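Local coordinates for protein glutamine--tRNA ligase (Saccharomyces cerevisiae, PDB 3TL4) that attaches glutamine to tRNA(Gln) at the cost of ATP, and is represented here by its appended N-terminal tRNA-binding domain, at residues A[136-141]-A[176-181]. Sequence-based numbering, arbitrary orientation.
Sequences RILTER and KLLGPK
Leu-178 and Arg-141, each at the point where a helix gives out, run past one another in opposite directions. The leucine sends its CD1 methyl over the backbone of Arg-141, 3.5 Å from the CA, while the arginine chain travels back along the leucine toward the C-terminal end of helix 166-178. A bend at chi3 (61°) turns the guanidinium so that its edge, rather than a face, meets the carbonyl oxygens of Leu-178 and Pro-180. Arg-141 NH1 gives Leu-178 O a weak hydrogen bond of 3.3 Å, angle 157°. A water lies beside it, 2.6 Å from Pro-180 O and also within bonding distance of Leu-178 O, with a weak bond from Arg-141 NH2. Arginine suits this place because its several N-H groups can serve carbonyls at a helix C-terminus and still reach acids: its NE forms a salt bridge with Asp-185. Gly-179 accommodates the positive phi with which the chain leaves the helix.

Next to this polar edge the helices pack through aliphatic branches. Leu-177 has CG anti to its backbone N (chi1 172°), and its forked end serves two partners: CD1 lies 3.7 Å from Leu-138 CD2, and CD2 is 4.0 Å from Ile-137 CG2, the isoleucine chain crossing at about a right angle. The fork of Leu-178 likewise spares CD2 for Leu-138 CD2, at 3.9 Å. Buried Ile-137 also touches Ile-148 of helix 145-153, its branches facing two helices.

Methyl contacts thus join two helix ends in the C-terminal part of the tRNA-binding domain. The direct polar link is weak, but helix-end carbonyls should favour a cation, and Asp-185 probably fixes the guanidinium and offsets its charge, with Arg-184 close by.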
ATOM      1  N   ARG A 136       3.857 -15.873  27.454  1.00 16.44           N
ATOM      2  CA  ARG A 136       4.533 -16.534  26.343  1.00 19.60           C
ATOM      3  C   ARG A 136       5.798 -15.741  26.011  1.00 22.13           C
ATOM      4  O   ARG A 136       6.840 -16.309  25.755  1.00 21.24           O
ATOM      5  CB  ARG A 136       3.618 -16.626  25.112  1.00 10.57           C
ATOM      6  CG  ARG A 136       4.202 -17.449  23.969  1.00 14.07           C
ATOM      7  CD  ARG A 136       3.131 -17.913  22.966  1.00 15.16           C
ATOM      8  NE  ARG A 136       2.379 -16.790  22.411  1.00 21.27           N
ATOM      9  CZ  ARG A 136       2.765 -16.089  21.352  1.00 23.96           C
ATOM     10  NH1 ARG A 136       3.896 -16.399  20.713  1.00 20.85           N
ATOM     11  NH2 ARG A 136       2.020 -15.087  20.925  1.00 21.11           N
ATOM     12  N   ILE A 137       5.690 -14.417  26.037  1.00 24.41           N
ATOM     13  CA  ILE A 137       6.837 -13.554  25.783  1.00 24.49           C
ATOM     14  C   ILE A 137       7.905 -13.544  26.889  1.00 21.38           C
ATOM     15  O   ILE A 137       9.076 -13.499  26.591  1.00 21.57           O
ATOM     16  CB  ILE A 137       6.404 -12.121  25.479  1.00 18.73           C
ATOM     17  CG1 ILE A 137       5.545 -12.103  24.210  1.00 14.82           C
ATOM     18  CG2 ILE A 137       7.626 -11.253  25.288  1.00 18.98           C
ATOM     19  CD1 ILE A 137       4.858 -10.771  23.977  1.00 14.29           C
ATOM     20  N   LEU A 138       7.502 -13.582  28.156  1.00 25.05           N
ATOM     21  CA  LEU A 138       8.463 -13.644  29.263  1.00 26.83           C
ATOM     22  C   LEU A 138       9.248 -14.945  29.249  1.00 29.11           C
ATOM     23  O   LEU A 138      10.421 -14.980  29.603  1.00 31.07           O
ATOM     24  CB  LEU A 138       7.760 -13.504  30.614  1.00 22.87           C
ATOM     25  CG  LEU A 138       7.413 -12.085  31.060  1.00 23.75           C
ATOM     26  CD1 LEU A 138       6.589 -12.107  32.333  1.00 18.00           C
ATOM     27  CD2 LEU A 138       8.688 -11.304  31.269  1.00 20.91           C
ATOM     28  N   THR A 139       8.588 -16.017  28.832  1.00 29.59           N
ATOM     29  CA  THR A 139       9.214 -17.326  28.764  1.00 25.08           C
ATOM     30  C   THR A 139      10.230 -17.428  27.638  1.00 26.37           C
ATOM     31  O   THR A 139      11.297 -18.014  27.813  1.00 36.17           O
ATOM     32  CB  THR A 139       8.161 -18.426  28.594  1.00 31.12           C
ATOM     33  OG1 THR A 139       7.304 -18.423  29.740  1.00 34.84           O
ATOM     34  CG2 THR A 139       8.822 -19.783  28.470  1.00 32.77           C
ATOM     35  N   GLU A 140       9.903 -16.859  26.484  1.00 21.15           N
ATOM     36  CA  GLU A 140      10.727 -17.036  25.285  1.00 20.04           C
ATOM     37  C   GLU A 140      11.736 -15.896  25.091  1.00 27.03           C
ATOM     38  O   GLU A 140      12.786 -16.069  24.454  1.00 19.79           O
ATOM     39  CB  GLU A 140       9.821 -17.180  24.056  1.00 29.76           C
ATOM     40  CG  GLU A 140       8.809 -18.344  24.148  1.00 34.83           C
ATOM     41  CD  GLU A 140       9.477 -19.725  24.164  1.00 38.49           C
ATOM     42  OE1 GLU A 140      10.465 -19.925  23.417  1.00 37.49           O
ATOM     43  OE2 GLU A 140       9.025 -20.600  24.938  1.00 38.58           O
ATOM     44  N   ARG A 141      11.401 -14.737  25.656  1.00 23.37           N
ATOM     45  CA  ARG A 141      12.252 -13.558  25.629  1.00 16.17           C
ATOM     46  C   ARG A 141      12.542 -13.085  24.223  1.00 21.63           C
ATOM     47  O   ARG A 141      11.649 -13.072  23.388  1.00 22.00           O
ATOM     48  CB  ARG A 141      13.543 -13.784  26.424  1.00 16.10           C
ATOM     49  CG  ARG A 141      13.267 -13.971  27.914  1.00 17.22           C
ATOM     50  CD  ARG A 141      14.546 -14.145  28.722  1.00 16.54           C
ATOM     51  NE  ARG A 141      15.407 -12.975  28.604  1.00 17.51           N
ATOM     52  CZ  ARG A 141      15.190 -11.805  29.207  1.00 20.09           C
ATOM     53  NH1 ARG A 141      14.130 -11.632  30.005  1.00 20.30           N
ATOM     54  NH2 ARG A 141      16.047 -10.808  29.024  1.00 14.07           N
ATOM     55  N   LYS A 176      11.052  -2.856  27.874  1.00 20.63           N
ATOM     56  CA  LYS A 176      10.410  -2.488  29.140  1.00 18.12           C
ATOM     57  C   LYS A 176      10.039  -3.708  29.983  1.00 23.80           C
ATOM     58  O   LYS A 176      10.145  -3.686  31.210  1.00 24.45           O
ATOM     59  CB  LYS A 176       9.167  -1.631  28.889  1.00 16.38           C
ATOM     60  CG  LYS A 176       9.473  -0.295  28.255  1.00 26.89           C
ATOM     61  CD  LYS A 176       8.208   0.421  27.770  1.00 25.50           C
ATOM     62  CE  LYS A 176       8.586   1.685  27.002  1.00 27.41           C
ATOM     63  NZ  LYS A 176       7.406   2.318  26.349  1.00 33.77           N
ATOM     64  N   LEU A 177       9.587  -4.764  29.312  1.00 23.60           N
ATOM     65  CA  LEU A 177       9.129  -5.999  29.956  1.00 20.27           C
ATOM     66  C   LEU A 177      10.268  -6.965  30.278  1.00 22.05           C
ATOM     67  O   LEU A 177      10.255  -7.637  31.310  1.00 24.25           O
ATOM     68  CB  LEU A 177       8.129  -6.706  29.028  1.00 23.89           C
ATOM     69  CG  LEU A 177       7.627  -8.112  29.376  1.00 28.65           C
ATOM     70  CD1 LEU A 177       6.870  -8.130  30.709  1.00 27.48           C
ATOM     71  CD2 LEU A 177       6.758  -8.657  28.242  1.00 25.07           C
ATOM     72  N   LEU A 178      11.237  -7.054  29.375  1.00 25.29           N
ATOM     73  CA  LEU A 178      12.257  -8.092  29.452  1.00 24.48           C
ATOM     74  C   LEU A 178      13.483  -7.599  30.180  1.00 23.51           C
ATOM     75  O   LEU A 178      14.200  -8.380  30.803  1.00 30.73           O
ATOM     76  CB  LEU A 178      12.639  -8.575  28.050  1.00 19.40           C
ATOM     77  CG  LEU A 178      11.515  -9.290  27.281  1.00 19.98           C
ATOM     78  CD1 LEU A 178      12.089 -10.068  26.124  1.00 17.28           C
ATOM     79  CD2 LEU A 178      10.765 -10.243  28.190  1.00 23.49           C
ATOM     80  N   GLY A 179      13.697  -6.290  30.119  1.00 20.88           N
ATOM     81  CA  GLY A 179      14.940  -5.692  30.554  1.00 18.73           C
ATOM     82  C   GLY A 179      15.936  -5.907  29.444  1.00 23.78           C
ATOM     83  O   GLY A 179      15.563  -6.406  28.384  1.00 22.35           O
ATOM     84  N   PRO A 180      17.208  -5.541  29.668  1.00 25.17           N
ATOM     85  CA  PRO A 180      18.176  -5.687  28.574  1.00 23.38           C
ATOM     86  C   PRO A 180      18.547  -7.148  28.305  1.00 30.61           C
ATOM     87  O   PRO A 180      18.326  -8.007  29.166  1.00 30.89           O
ATOM     88  CB  PRO A 180      19.389  -4.882  29.064  1.00 19.72           C
ATOM     89  CG  PRO A 180      19.248  -4.816  30.536  1.00 20.17           C
ATOM     90  CD  PRO A 180      17.773  -4.836  30.830  1.00 19.73           C
ATOM     91  N   LYS A 181      19.073  -7.416  27.110  1.00 28.67           N
ATOM     92  CA  LYS A 181      19.546  -8.744  26.749  1.00 30.87           C
ATOM     93  C   LYS A 181      20.646  -9.177  27.699  1.00 29.82           C
ATOM     94  O   LYS A 181      21.551  -8.402  27.988  1.00 27.88           O
ATOM     95  CB  LYS A 181      20.075  -8.758  25.312  1.00 27.31           C
ATOM     96  CG  LYS A 181      19.068  -8.240  24.310  1.00 30.00           C
ATOM     97  CD  LYS A 181      19.454  -8.665  22.916  1.00 34.11           C
ATOM     98  CE  LYS A 181      18.463  -8.161  21.885  1.00 37.29           C
ATOM     99  NZ  LYS A 181      18.822  -8.658  20.531  1.00 42.25           N
TER
HETATM  100  O   HOH W   1      17.259  -8.698  31.411  1.00 34.47           O